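Local coordinates for protein hydrazine synthase alpha subunit (Candidatus Kuenenia stuttgartiensis, PDB 5C2V) that condenses hydroxylamine with ammonia to give hydrazine, as the heme c-binding alpha subunit of the hydrazine synthase complex of an anammox bacterium, at residues Y49-P54 with Y183-Y188; K122-S127 with S171-M176; V462-G467 with T517-L522. One frame throughout, in Å; residues are numbered along the deposited sequence.

Interaction 1 (Y49-P54 with Y183-Y188); sequences YPHYIP and YAYNLY
His-51 ND1 and Tyr-185 OH share a hydrogen bond of 2.7 Å. Either could be the donor, and the bond is bent, at 141°. The hydroxyl comes in at the edge of the imidazole, near its plane. The two rings meet rim to rim, with their planes at 47°.

The same histidine also leans on Tyr-183. His-51 CB sits over the middle of the phenol face, 3.3 Å from the ring centroid, which is a CH-pi contact. The imidazole continues past that face, nearly parallel to it but slid so far that the rings barely overlap. In Tyr-183 chi1 brings the ring to His-51, and chi2 (91°) turns its face to His-51 CB. Pro-50 follows a cis peptide bond and adds apolar contacts: CD with Tyr-183 CE1 and CG with Tyr-185 CD1.

The loop 49-54 thus rests on the approach to strand 186-191, in the N-terminal domain with the beta-propeller. Thr-124, on strand 124-131 of the same sheet, touches His-51. The contact is mostly aromatic, and its one polar bond helps to set the rotation of the imidazole. A nearby phenol would probably modulate how readily the histidine takes up a proton.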
ATOM      1  N   TYR D  49     -24.375  -2.459  -3.720  1.00 67.83           N
ATOM      2  CA  TYR D  49     -24.090  -1.867  -5.031  1.00 55.23           C
ATOM      3  C   TYR D  49     -22.992  -2.642  -5.764  1.00 64.93           C
ATOM      4  O   TYR D  49     -22.043  -3.099  -5.132  1.00 74.05           O
ATOM      5  CB  TYR D  49     -23.661  -0.406  -4.844  1.00 62.74           C
ATOM      6  CG  TYR D  49     -24.172   0.576  -5.874  1.00 75.38           C
ATOM      7  CD1 TYR D  49     -25.354   1.273  -5.667  1.00 71.06           C
ATOM      8  CD2 TYR D  49     -23.454   0.836  -7.034  1.00 64.83           C
ATOM      9  CE1 TYR D  49     -25.821   2.182  -6.598  1.00 71.55           C
ATOM     10  CE2 TYR D  49     -23.913   1.742  -7.972  1.00 68.85           C
ATOM     11  CZ  TYR D  49     -25.096   2.414  -7.747  1.00 68.10           C
ATOM     12  OH  TYR D  49     -25.557   3.318  -8.676  1.00 71.95           O
ATOM     13  N   PRO D  50     -23.103  -2.798  -7.097  1.00 70.83           N
ATOM     14  CA  PRO D  50     -24.115  -2.382  -8.076  1.00 64.33           C
ATOM     15  C   PRO D  50     -25.438  -3.124  -7.979  1.00 71.59           C
ATOM     16  O   PRO D  50     -26.417  -2.674  -8.577  1.00 73.80           O
ATOM     17  CB  PRO D  50     -23.444  -2.684  -9.413  1.00 63.57           C
ATOM     18  CG  PRO D  50     -22.590  -3.838  -9.125  1.00 56.06           C
ATOM     19  CD  PRO D  50     -22.047  -3.599  -7.741  1.00 72.05           C
ATOM     20  N   HIS D  51     -25.489  -4.227  -7.240  1.00 69.01           N
ATOM     21  CA  HIS D  51     -26.701  -5.021  -7.272  1.00 68.94           C
ATOM     22  C   HIS D  51     -27.602  -4.348  -6.266  1.00 63.29           C
ATOM     23  O   HIS D  51     -27.489  -4.535  -5.055  1.00 66.51           O
ATOM     24  CB  HIS D  51     -26.410  -6.480  -6.907  1.00 63.21           C
ATOM     25  CG  HIS D  51     -27.627  -7.346  -6.797  1.00 74.74           C
ATOM     26  ND1 HIS D  51     -28.303  -7.824  -7.899  1.00 78.75           N
ATOM     27  CD2 HIS D  51     -28.269  -7.846  -5.716  1.00 74.65           C
ATOM     28  CE1 HIS D  51     -29.318  -8.569  -7.500  1.00 75.46           C
ATOM     29  NE2 HIS D  51     -29.321  -8.599  -6.180  1.00 85.50           N
ATOM     30  N   TYR D  52     -28.517  -3.566  -6.820  1.00 61.14           N
ATOM     31  CA  TYR D  52     -29.282  -2.604  -6.055  1.00 62.70           C
ATOM     32  C   TYR D  52     -30.724  -2.646  -6.517  1.00 58.29           C
ATOM     33  O   TYR D  52     -31.039  -2.261  -7.643  1.00 81.32           O
ATOM     34  CB  TYR D  52     -28.660  -1.214  -6.230  1.00 52.99           C
ATOM     35  CG  TYR D  52     -29.399  -0.057  -5.602  1.00 56.78           C
ATOM     36  CD1 TYR D  52     -29.353   0.162  -4.231  1.00 58.50           C
ATOM     37  CD2 TYR D  52     -30.100   0.850  -6.386  1.00 57.17           C
ATOM     38  CE1 TYR D  52     -30.013   1.233  -3.656  1.00 63.41           C
ATOM     39  CE2 TYR D  52     -30.760   1.924  -5.821  1.00 66.45           C
ATOM     40  CZ  TYR D  52     -30.714   2.111  -4.457  1.00 71.65           C
ATOM     41  OH  TYR D  52     -31.372   3.179  -3.892  1.00 75.48           O
ATOM     42  N   ILE D  53     -31.603  -3.103  -5.637  1.00 67.88           N
ATOM     43  CA  ILE D  53     -33.017  -3.198  -5.949  1.00 53.71           C
ATOM     44  C   ILE D  53     -33.773  -2.618  -4.772  1.00 60.14           C
ATOM     45  O   ILE D  53     -34.230  -3.350  -3.896  1.00 70.21           O
ATOM     46  CB  ILE D  53     -33.468  -4.649  -6.216  1.00 46.25           C
ATOM     47  CG1 ILE D  53     -32.503  -5.350  -7.177  1.00 47.62           C
ATOM     48  CG2 ILE D  53     -34.883  -4.674  -6.775  1.00 69.50           C
ATOM     49  CD1 ILE D  53     -32.886  -6.777  -7.496  1.00 50.06           C
ATOM     50  N   PRO D  54     -33.902  -1.286  -4.750  1.00 52.13           N
ATOM     51  CA  PRO D  54     -34.493  -0.576  -3.616  1.00 58.49           C
ATOM     52  C   PRO D  54     -35.978  -0.886  -3.505  1.00 67.96           C
ATOM     53  O   PRO D  54     -36.813  -0.096  -3.932  1.00 82.41           O
ATOM     54  CB  PRO D  54     -34.246   0.896  -3.955  1.00 63.97           C
ATOM     55  CG  PRO D  54     -34.137   0.926  -5.439  1.00 60.72           C
ATOM     56  CD  PRO D  54     -33.479  -0.366  -5.819  1.00 61.34           C
ATOM     57  N   TYR D 183     -24.281 -12.266  -7.615  1.00 62.38           N
ATOM     58  CA  TYR D 183     -24.577 -11.555  -8.852  1.00 54.96           C
ATOM     59  C   TYR D 183     -23.302 -11.310  -9.655  1.00 63.74           C
ATOM     60  O   TYR D 183     -22.242 -11.082  -9.075  1.00 79.71           O
ATOM     61  CB  TYR D 183     -25.276 -10.225  -8.551  1.00 54.37           C
ATOM     62  CG  TYR D 183     -24.585  -9.391  -7.492  1.00 65.39           C
ATOM     63  CD1 TYR D 183     -23.622  -8.452  -7.838  1.00 63.05           C
ATOM     64  CD2 TYR D 183     -24.901  -9.540  -6.146  1.00 65.85           C
ATOM     65  CE1 TYR D 183     -22.990  -7.686  -6.873  1.00 73.74           C
ATOM     66  CE2 TYR D 183     -24.276  -8.778  -5.175  1.00 59.94           C
ATOM     67  CZ  TYR D 183     -23.321  -7.854  -5.545  1.00 72.45           C
ATOM     68  OH  TYR D 183     -22.694  -7.094  -4.582  1.00 62.22           O
ATOM     69  N   ALA D 184     -23.395 -11.354 -10.981  1.00 65.67           N
ATOM     70  CA  ALA D 184     -22.334 -10.798 -11.815  1.00 55.43           C
ATOM     71  C   ALA D 184     -22.935  -9.963 -12.941  1.00 58.88           C
ATOM     72  O   ALA D 184     -23.542 -10.499 -13.867  1.00 51.84           O
ATOM     73  CB  ALA D 184     -21.457 -11.906 -12.377  1.00 48.90           C
ATOM     74  N   TYR D 185     -22.746  -8.651 -12.861  1.00 61.51           N
ATOM     75  CA  TYR D 185     -23.287  -7.731 -13.855  1.00 60.63           C
ATOM     76  C   TYR D 185     -22.405  -7.547 -15.084  1.00 69.58           C
ATOM     77  O   TYR D 185     -21.188  -7.725 -15.029  1.00 55.32           O
ATOM     78  CB  TYR D 185     -23.576  -6.376 -13.212  1.00 54.00           C
ATOM     79  CG  TYR D 185     -24.847  -6.384 -12.398  1.00 62.67           C
ATOM     80  CD1 TYR D 185     -24.840  -6.777 -11.068  1.00 78.92           C
ATOM     81  CD2 TYR D 185     -26.060  -6.019 -12.968  1.00 64.62           C
ATOM     82  CE1 TYR D 185     -26.002  -6.795 -10.324  1.00 85.36           C
ATOM     83  CE2 TYR D 185     -27.228  -6.033 -12.231  1.00 68.75           C
ATOM     84  CZ  TYR D 185     -27.194  -6.422 -10.909  1.00 84.46           C
ATOM     85  OH  TYR D 185     -28.353  -6.437 -10.170  1.00 74.67           O
ATOM     86  N   ASN D 186     -23.043  -7.187 -16.192  1.00 72.95           N
ATOM     87  CA  ASN D 186     -22.346  -6.810 -17.412  1.00 51.72           C
ATOM     88  C   ASN D 186     -23.171  -5.793 -18.193  1.00 62.80           C
ATOM     89  O   ASN D 186     -24.276  -5.438 -17.781  1.00 61.56           O
ATOM     90  CB  ASN D 186     -22.055  -8.042 -18.264  1.00 47.95           C
ATOM     91  CG  ASN D 186     -20.745  -8.708 -17.893  1.00 39.79           C
ATOM     92  OD1 ASN D 186     -19.722  -8.042 -17.738  1.00 52.38           O
ATOM     93  ND2 ASN D 186     -20.766 -10.028 -17.764  1.00 40.58           N
ATOM     94  N   LEU D 187     -22.641  -5.324 -19.317  1.00 61.77           N
ATOM     95  CA  LEU D 187     -23.351  -4.335 -20.120  1.00 53.84           C
ATOM     96  C   LEU D 187     -24.026  -4.969 -21.330  1.00 60.35           C
ATOM     97  O   LEU D 187     -23.457  -5.832 -21.999  1.00 53.93           O
ATOM     98  CB  LEU D 187     -22.403  -3.222 -20.570  1.00 54.21           C
ATOM     99  CG  LEU D 187     -21.878  -2.289 -19.476  1.00 59.19           C
ATOM    100  CD1 LEU D 187     -21.094  -1.136 -20.083  1.00 55.62           C
ATOM    101  CD2 LEU D 187     -23.020  -1.770 -18.613  1.00 47.52           C
ATOM    102  N   TYR D 188     -25.251  -4.528 -21.596  1.00 51.95           N
ATOM    103  CA  TYR D 188     -26.027  -4.998 -22.733  1.00 61.71           C
ATOM    104  C   TYR D 188     -26.460  -3.833 -23.613  1.00 55.33           C
ATOM    105  O   TYR D 188     -26.857  -2.773 -23.110  1.00 62.23           O
ATOM    106  CB  TYR D 188     -27.269  -5.764 -22.270  1.00 53.33           C
ATOM    107  CG  TYR D 188     -27.013  -7.145 -21.713  1.00 54.03           C
ATOM    108  CD1 TYR D 188     -26.705  -7.329 -20.372  1.00 59.35           C
ATOM    109  CD2 TYR D 188     -27.108  -8.268 -22.524  1.00 55.84           C
ATOM    110  CE1 TYR D 188     -26.482  -8.593 -19.858  1.00 47.04           C
ATOM    111  CE2 TYR D 188     -26.888  -9.535 -22.019  1.00 61.66           C
ATOM    112  CZ  TYR D 188     -26.575  -9.691 -20.686  1.00 52.92           C
ATOM    113  OH  TYR D 188     -26.354 -10.951 -20.179  1.00 74.83           O
TER

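Interaction 2 (K122-S127 with S171-M176); sequences KGTCRS and SPEGVM
Glu-173 reaches across to the backbone of Gly-123. Its CB points toward the segment 122-127 and starts the approach. CG comes to 4.1 Å from Gly-123 CA. CD is a little nearer, 3.8 Å from the same CA, and also lies close to Gly-123 N. At the tip the carboxylate divides. OE1 faces Gly-123 N at 4.1 Å, too far for a hydrogen bond. OE2 lies beside Gly-123 CA and C, with Thr-124 OG1 further off. The chain is extended beyond CG (chi2 158°), which carries the carboxylate alongside the glycine. No hydrogen bond joins this side chain to the glycine, and the contact is mostly packing.

The backbones are joined just beyond. Thr-124 and Ser-171 form an antiparallel hydrogen-bonded pair. Thr-124 N donates to Ser-171 O at 2.9 Å, and Ser-171 N returns a bond of the same length to Thr-124 O. This pair joins strands 124-131 and 154-171. Both strands belong to an antiparallel sheet of the N-terminal domain, the domain of the six-bladed beta-propeller. From there the segment 171-176 continues into a loop. Gly-123 CA still touches Ser-171 O through a CA-H...O contact, and Lys-122 O lies 3.8 Å from Pro-172 CA.

The side chains of Thr-124 and Ser-171 lie on the same face of the sheet, and Tyr-185 touches Ser-171 there. Ser-171 OG makes a weak hydrogen bond to Ala-184 O. Further along strand 124-131, Arg-126 NE forms a salt bridge with Asp-81 OD2, and Ser-127 N donates to that same carboxylate oxygen.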
ATOM      1  N   LYS D 122     -33.950 -13.185 -17.843  1.00 59.92           N
ATOM      2  CA  LYS D 122     -34.004 -14.018 -16.657  1.00 70.21           C
ATOM      3  C   LYS D 122     -32.816 -13.579 -15.818  1.00 76.87           C
ATOM      4  O   LYS D 122     -31.672 -13.946 -16.089  1.00 71.69           O
ATOM      5  CB  LYS D 122     -33.908 -15.498 -17.050  1.00 67.59           C
ATOM      6  CG  LYS D 122     -34.263 -16.524 -15.990  1.00 80.78           C
ATOM      7  CD  LYS D 122     -33.968 -17.930 -16.516  1.00 86.35           C
ATOM      8  CE  LYS D 122     -34.547 -18.132 -17.916  1.00 91.35           C
ATOM      9  NZ  LYS D 122     -34.206 -19.461 -18.500  1.00 81.31           N
ATOM     10  N   GLY D 123     -33.102 -12.794 -14.785  1.00 63.30           N
ATOM     11  CA  GLY D 123     -32.053 -12.075 -14.087  1.00 61.28           C
ATOM     12  C   GLY D 123     -32.511 -10.694 -13.647  1.00 58.79           C
ATOM     13  O   GLY D 123     -33.708 -10.407 -13.599  1.00 64.58           O
ATOM     14  N   THR D 124     -31.543  -9.833 -13.345  1.00 57.94           N
ATOM     15  CA  THR D 124     -31.803  -8.459 -12.923  1.00 59.18           C
ATOM     16  C   THR D 124     -31.288  -7.440 -13.945  1.00 71.91           C
ATOM     17  O   THR D 124     -30.245  -7.650 -14.566  1.00 65.45           O
ATOM     18  CB  THR D 124     -31.150  -8.171 -11.557  1.00 66.33           C
ATOM     19  OG1 THR D 124     -31.435  -9.246 -10.654  1.00 49.92           O
ATOM     20  CG2 THR D 124     -31.662  -6.864 -10.971  1.00 54.01           C
ATOM     21  N   CYS D 125     -32.018  -6.338 -14.113  1.00 63.57           N
ATOM     22  CA  CYS D 125     -31.616  -5.265 -15.023  1.00 57.13           C
ATOM     23  C   CYS D 125     -31.756  -3.892 -14.368  1.00 56.38           C
ATOM     24  O   CYS D 125     -32.714  -3.646 -13.634  1.00 62.45           O
ATOM     25  CB  CYS D 125     -32.450  -5.305 -16.306  1.00 59.03           C
ATOM     26  SG  CYS D 125     -32.491  -6.904 -17.141  1.00 64.44           S
ATOM     27  N   ARG D 126     -30.808  -2.998 -14.639  1.00 56.37           N
ATOM     28  CA  ARG D 126     -30.885  -1.632 -14.131  1.00 52.15           C
ATOM     29  C   ARG D 126     -29.989  -0.646 -14.886  1.00 59.86           C
ATOM     30  O   ARG D 126     -29.219  -1.028 -15.775  1.00 52.61           O
ATOM     31  CB  ARG D 126     -30.531  -1.600 -12.641  1.00 71.07           C
ATOM     32  CG  ARG D 126     -29.136  -2.105 -12.311  1.00 63.85           C
ATOM     33  CD  ARG D 126     -28.864  -2.011 -10.818  1.00 56.66           C
ATOM     34  NE  ARG D 126     -28.982  -0.641 -10.326  1.00 50.84           N
ATOM     35  CZ  ARG D 126     -27.954   0.183 -10.154  1.00 66.32           C
ATOM     36  NH1 ARG D 126     -26.723  -0.224 -10.431  1.00 67.20           N
ATOM     37  NH2 ARG D 126     -28.155   1.413  -9.703  1.00 56.14           N
ATOM     38  N   SER D 127     -30.096   0.621 -14.490  1.00 62.80           N
ATOM     39  CA  SER D 127     -29.371   1.742 -15.096  1.00 74.59           C
ATOM     40  C   SER D 127     -29.397   1.776 -16.627  1.00 71.48           C
ATOM     41  O   SER D 127     -28.347   1.704 -17.265  1.00 81.40           O
ATOM     42  CB  SER D 127     -27.919   1.737 -14.615  1.00 80.75           C
ATOM     43  OG  SER D 127     -27.846   1.953 -13.216  1.00 78.08           O
ATOM     44  N   SER D 171     -27.583  -8.707 -15.027  1.00 60.96           N
ATOM     45  CA  SER D 171     -26.929  -9.900 -14.508  1.00 55.41           C
ATOM     46  C   SER D 171     -27.865 -11.099 -14.542  1.00 46.24           C
ATOM     47  O   SER D 171     -29.052 -10.967 -14.257  1.00 57.27           O
ATOM     48  CB  SER D 171     -26.445  -9.656 -13.077  1.00 69.62           C
ATOM     49  OG  SER D 171     -26.049 -10.868 -12.458  1.00 63.11           O
ATOM     50  N   PRO D 172     -27.329 -12.279 -14.884  1.00 53.99           N
ATOM     51  CA  PRO D 172     -28.120 -13.512 -14.819  1.00 62.22           C
ATOM     52  C   PRO D 172     -28.310 -13.975 -13.376  1.00 65.89           C
ATOM     53  O   PRO D 172     -27.852 -13.302 -12.454  1.00 83.40           O
ATOM     54  CB  PRO D 172     -27.279 -14.513 -15.616  1.00 57.69           C
ATOM     55  CG  PRO D 172     -25.886 -14.000 -15.505  1.00 66.19           C
ATOM     56  CD  PRO D 172     -25.997 -12.503 -15.470  1.00 59.43           C
ATOM     57  N   GLU D 173     -28.976 -15.108 -13.188  1.00 60.82           N
ATOM     58  CA  GLU D 173     -29.224 -15.629 -11.849  1.00 73.85           C
ATOM     59  C   GLU D 173     -28.549 -16.983 -11.656  1.00 76.66           C
ATOM     60  O   GLU D 173     -28.278 -17.694 -12.623  1.00 64.98           O
ATOM     61  CB  GLU D 173     -30.726 -15.734 -11.584  1.00 72.11           C
ATOM     62  CG  GLU D 173     -31.313 -14.509 -10.897  1.00 90.39           C
ATOM     63  CD  GLU D 173     -32.807 -14.373 -11.117  1.00104.79           C
ATOM     64  OE1 GLU D 173     -33.424 -15.333 -11.624  1.00100.35           O
ATOM     65  OE2 GLU D 173     -33.363 -13.307 -10.778  1.00 97.66           O
ATOM     66  N   GLY D 174     -28.278 -17.331 -10.403  1.00 79.20           N
ATOM     67  CA  GLY D 174     -27.537 -18.539 -10.094  1.00 67.88           C
ATOM     68  C   GLY D 174     -26.077 -18.359 -10.460  1.00 63.65           C
ATOM     69  O   GLY D 174     -25.392 -19.311 -10.837  1.00 52.57           O
ATOM     70  N   VAL D 175     -25.602 -17.123 -10.345  1.00 73.01           N
ATOM     71  CA  VAL D 175     -24.250 -16.773 -10.756  1.00 56.15           C
ATOM     72  C   VAL D 175     -23.493 -16.079  -9.621  1.00 73.64           C
ATOM     73  O   VAL D 175     -24.080 -15.341  -8.827  1.00 80.17           O
ATOM     74  CB  VAL D 175     -24.274 -15.871 -12.017  1.00 71.63           C
ATOM     75  CG1 VAL D 175     -24.932 -14.533 -11.716  1.00 68.87           C
ATOM     76  CG2 VAL D 175     -22.877 -15.669 -12.571  1.00 68.76           C
ATOM     77  N   MET D 176     -22.192 -16.339  -9.538  1.00 61.93           N
ATOM     78  CA  MET D 176     -21.347 -15.727  -8.518  1.00 67.61           C
ATOM     79  C   MET D 176     -20.215 -14.924  -9.150  1.00 57.63           C
ATOM     80  O   MET D 176     -19.607 -15.363 -10.125  1.00 63.86           O
ATOM     81  CB  MET D 176     -20.764 -16.795  -7.589  1.00 67.10           C
ATOM     82  CG  MET D 176     -21.573 -17.054  -6.328  1.00 65.98           C
ATOM     83  SD  MET D 176     -20.914 -18.435  -5.371  1.00 62.47           S
ATOM     84  CE  MET D 176     -21.904 -18.327  -3.882  1.00 74.04           C
TER

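Interaction 3 (V462-G467 with T517-L522); sequences VRIIQG and TVTSQL
Ile-464 meets Thr-519 and Gln-521 between two beta-sheets packed face to face, as in a beta-sandwich. Strand 461-467 belongs to one sheet and strand 517-522 to the other. The two segments run nearly parallel, with axes 9.7 Å apart and 17° between their directions. The contact lies in the middle domain, which binds the pentacoordinated heme c. The side chain of Val-462 comes within about 6 Å of a bound heme c.

The apolar contact is between methyl groups. Ile-464 CD1 and Thr-519 CG2 reach toward each other tip to tip and stop at 3.7 Å. With CG1 anti to the carbonyl carbon (chi1 -45°), the isoleucine sends CD1 to the threonine, while CG2 and CD1 both meet the glutamine.

The other contacts set oxygen against carbon. Gln-521 crosses Ile-464 at a slant, its OE1 3.3 Å from CG2 and 3.5 Å from CD1 of Ile-464. Val-462 CG2 stands 4.2 Å from Thr-517 OG1. Gln-466 and Leu-522 pass at about a right angle.

Hydrogen bonds to the polar ends come from outside the two segments, not from each other. Trp-431 NE1 bonds to Gln-521 OE1, and Gln-641 NE2 to Gln-466 OE1. Thr-517 OG1 is bonded to Tyr-510 O and Thr-519 OG1 to Pro-591 O. The buried oxygens are therefore satisfied while their surroundings include hydrocarbon. Gln-466 illustrates this: its OE1, while bonded to Gln-641, lies 3.5 Å from Leu-522 CD1.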
ATOM      1  N   VAL D 462       3.314 -17.207 -25.427  1.00 44.53           N
ATOM      2  CA  VAL D 462       2.330 -16.651 -24.512  1.00 43.91           C
ATOM      3  C   VAL D 462       1.258 -17.685 -24.194  1.00 54.78           C
ATOM      4  O   VAL D 462       0.830 -18.452 -25.068  1.00 59.43           O
ATOM      5  CB  VAL D 462       1.653 -15.378 -25.078  1.00 54.46           C
ATOM      6  CG1 VAL D 462       2.638 -14.221 -25.133  1.00 51.00           C
ATOM      7  CG2 VAL D 462       1.048 -15.645 -26.449  1.00 40.82           C
ATOM      8  N   ARG D 463       0.841 -17.707 -22.931  1.00 57.65           N
ATOM      9  CA  ARG D 463      -0.255 -18.557 -22.491  1.00 55.82           C
ATOM     10  C   ARG D 463      -1.544 -17.750 -22.410  1.00 48.70           C
ATOM     11  O   ARG D 463      -1.580 -16.672 -21.817  1.00 52.95           O
ATOM     12  CB  ARG D 463       0.052 -19.194 -21.133  1.00 42.41           C
ATOM     13  CG  ARG D 463      -1.093 -20.038 -20.587  1.00 51.14           C
ATOM     14  CD  ARG D 463      -0.795 -20.596 -19.203  1.00 52.39           C
ATOM     15  NE  ARG D 463       0.325 -21.533 -19.207  1.00 50.88           N
ATOM     16  CZ  ARG D 463       1.519 -21.270 -18.686  1.00 48.09           C
ATOM     17  NH1 ARG D 463       1.749 -20.097 -18.111  1.00 32.09           N
ATOM     18  NH2 ARG D 463       2.482 -22.182 -18.735  1.00 28.97           N
ATOM     19  N   ILE D 464      -2.599 -18.281 -23.015  1.00 50.89           N
ATOM     20  CA  ILE D 464      -3.901 -17.632 -23.022  1.00 57.72           C
ATOM     21  C   ILE D 464      -4.892 -18.446 -22.201  1.00 48.00           C
ATOM     22  O   ILE D 464      -5.124 -19.634 -22.473  1.00 42.60           O
ATOM     23  CB  ILE D 464      -4.441 -17.447 -24.449  1.00 60.17           C
ATOM     24  CG1 ILE D 464      -3.338 -16.926 -25.372  1.00 50.58           C
ATOM     25  CG2 ILE D 464      -5.633 -16.503 -24.442  1.00 57.24           C
ATOM     26  CD1 ILE D 464      -3.771 -16.769 -26.812  1.00 48.34           C
ATOM     27  N   ILE D 465      -5.473 -17.776 -21.209  1.00 37.15           N
ATOM     28  CA  ILE D 465      -6.296 -18.397 -20.178  1.00 49.21           C
ATOM     29  C   ILE D 465      -7.723 -17.853 -20.194  1.00 48.71           C
ATOM     30  O   ILE D 465      -7.923 -16.644 -20.283  1.00 40.38           O
ATOM     31  CB  ILE D 465      -5.684 -18.154 -18.778  1.00 44.91           C
ATOM     32  CG1 ILE D 465      -4.305 -18.808 -18.673  1.00 64.19           C
ATOM     33  CG2 ILE D 465      -6.608 -18.654 -17.677  1.00 44.77           C
ATOM     34  CD1 ILE D 465      -3.570 -18.475 -17.392  1.00 60.90           C
ATOM     35  N   GLN D 466      -8.711 -18.741 -20.104  1.00 39.20           N
ATOM     36  CA  GLN D 466     -10.108 -18.319 -20.034  1.00 57.04           C
ATOM     37  C   GLN D 466     -10.692 -18.501 -18.637  1.00 51.24           C
ATOM     38  O   GLN D 466     -10.680 -19.602 -18.087  1.00 44.99           O
ATOM     39  CB  GLN D 466     -10.961 -19.088 -21.044  1.00 58.62           C
ATOM     40  CG  GLN D 466     -12.437 -18.722 -21.001  1.00 54.89           C
ATOM     41  CD  GLN D 466     -13.274 -19.552 -21.953  1.00 63.21           C
ATOM     42  OE1 GLN D 466     -12.744 -20.242 -22.823  1.00 57.18           O
ATOM     43  NE2 GLN D 466     -14.591 -19.486 -21.793  1.00 57.24           N
ATOM     44  N   GLY D 467     -11.200 -17.414 -18.069  1.00 38.79           N
ATOM     45  CA  GLY D 467     -11.853 -17.465 -16.774  1.00 48.19           C
ATOM     46  C   GLY D 467     -13.197 -18.165 -16.807  1.00 49.43           C
ATOM     47  O   GLY D 467     -14.062 -17.831 -17.618  1.00 71.05           O
ATOM     48  N   THR D 517       3.587 -10.642 -31.199  1.00 42.23           N
ATOM     49  CA  THR D 517       2.775 -11.850 -31.285  1.00 47.42           C
ATOM     50  C   THR D 517       1.352 -11.522 -31.727  1.00 50.45           C
ATOM     51  O   THR D 517       0.845 -10.435 -31.462  1.00 48.70           O
ATOM     52  CB  THR D 517       2.735 -12.608 -29.940  1.00 46.94           C
ATOM     53  OG1 THR D 517       2.065 -13.862 -30.114  1.00 60.39           O
ATOM     54  CG2 THR D 517       2.015 -11.792 -28.877  1.00 42.09           C
ATOM     55  N   VAL D 518       0.722 -12.466 -32.416  1.00 44.19           N
ATOM     56  CA  VAL D 518      -0.650 -12.298 -32.878  1.00 41.14           C
ATOM     57  C   VAL D 518      -1.341 -13.656 -32.913  1.00 45.63           C
ATOM     58  O   VAL D 518      -0.713 -14.668 -33.229  1.00 50.04           O
ATOM     59  CB  VAL D 518      -0.701 -11.632 -34.277  1.00 53.82           C
ATOM     60  CG1 VAL D 518       0.083 -12.450 -35.294  1.00 45.25           C
ATOM     61  CG2 VAL D 518      -2.141 -11.431 -34.735  1.00 35.73           C
ATOM     62  N   THR D 519      -2.626 -13.692 -32.571  1.00 34.84           N
ATOM     63  CA  THR D 519      -3.344 -14.959 -32.584  1.00 45.00           C
ATOM     64  C   THR D 519      -4.844 -14.819 -32.813  1.00 50.45           C
ATOM     65  O   THR D 519      -5.430 -13.750 -32.614  1.00 48.99           O
ATOM     66  CB  THR D 519      -3.135 -15.734 -31.267  1.00 48.68           C
ATOM     67  OG1 THR D 519      -3.490 -17.109 -31.457  1.00 46.64           O
ATOM     68  CG2 THR D 519      -3.988 -15.144 -30.157  1.00 29.60           C
ATOM     69  N   SER D 520      -5.443 -15.925 -33.245  1.00 46.63           N
ATOM     70  CA  SER D 520      -6.889 -16.061 -33.341  1.00 59.20           C
ATOM     71  C   SER D 520      -7.373 -16.949 -32.200  1.00 61.61           C
ATOM     72  O   SER D 520      -6.714 -17.925 -31.844  1.00 55.72           O
ATOM     73  CB  SER D 520      -7.296 -16.653 -34.692  1.00 68.80           C
ATOM     74  OG  SER D 520      -6.750 -15.909 -35.767  1.00 60.78           O
ATOM     75  N   GLN D 521      -8.524 -16.613 -31.630  1.00 64.64           N
ATOM     76  CA  GLN D 521      -9.026 -17.319 -30.460  1.00 64.90           C
ATOM     77  C   GLN D 521     -10.523 -17.114 -30.270  1.00 60.85           C
ATOM     78  O   GLN D 521     -11.174 -16.445 -31.069  1.00 66.05           O
ATOM     79  CB  GLN D 521      -8.287 -16.856 -29.209  1.00 54.36           C
ATOM     80  CG  GLN D 521      -8.537 -15.397 -28.882  1.00 55.09           C
ATOM     81  CD  GLN D 521      -8.033 -15.016 -27.510  1.00 61.17           C
ATOM     82  OE1 GLN D 521      -6.871 -15.241 -27.177  1.00 55.12           O
ATOM     83  NE2 GLN D 521      -8.913 -14.444 -26.700  1.00 37.31           N
ATOM     84  N   LEU D 522     -11.052 -17.680 -29.189  1.00 58.09           N
ATOM     85  CA  LEU D 522     -12.467 -17.566 -28.856  1.00 47.01           C
ATOM     86  C   LEU D 522     -12.883 -16.115 -28.637  1.00 58.07           C
ATOM     87  O   LEU D 522     -12.072 -15.276 -28.243  1.00 60.85           O
ATOM     88  CB  LEU D 522     -12.787 -18.386 -27.605  1.00 46.88           C
ATOM     89  CG  LEU D 522     -12.647 -19.905 -27.676  1.00 62.03           C
ATOM     90  CD1 LEU D 522     -12.486 -20.486 -26.281  1.00 61.06           C
ATOM     91  CD2 LEU D 522     -13.856 -20.512 -28.365  1.00 60.33           C
TER

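In the fold
Interactions 1 and 2 are neighbours in the N-terminal domain, with centres 7 Å apart, and both reach the same antiparallel sheet. They touch: Ser-171 OG probably bonds to Ala-184 N, and Thr-124 CG2 packs on Tyr-185 OH. Interaction 1 is buried and brings a loop against the sheet with aromatic rings. Interaction 2 is only partly buried. It joins two strands by backbone bonds, and its outer end, with Lys-122, Pro-172 and Glu-173, is exposed. Interaction 3 stands apart in the middle domain, its centre about 28 Å from that of interaction 2. It is also buried, but it joins separate sheets by side-chain packing near a heme.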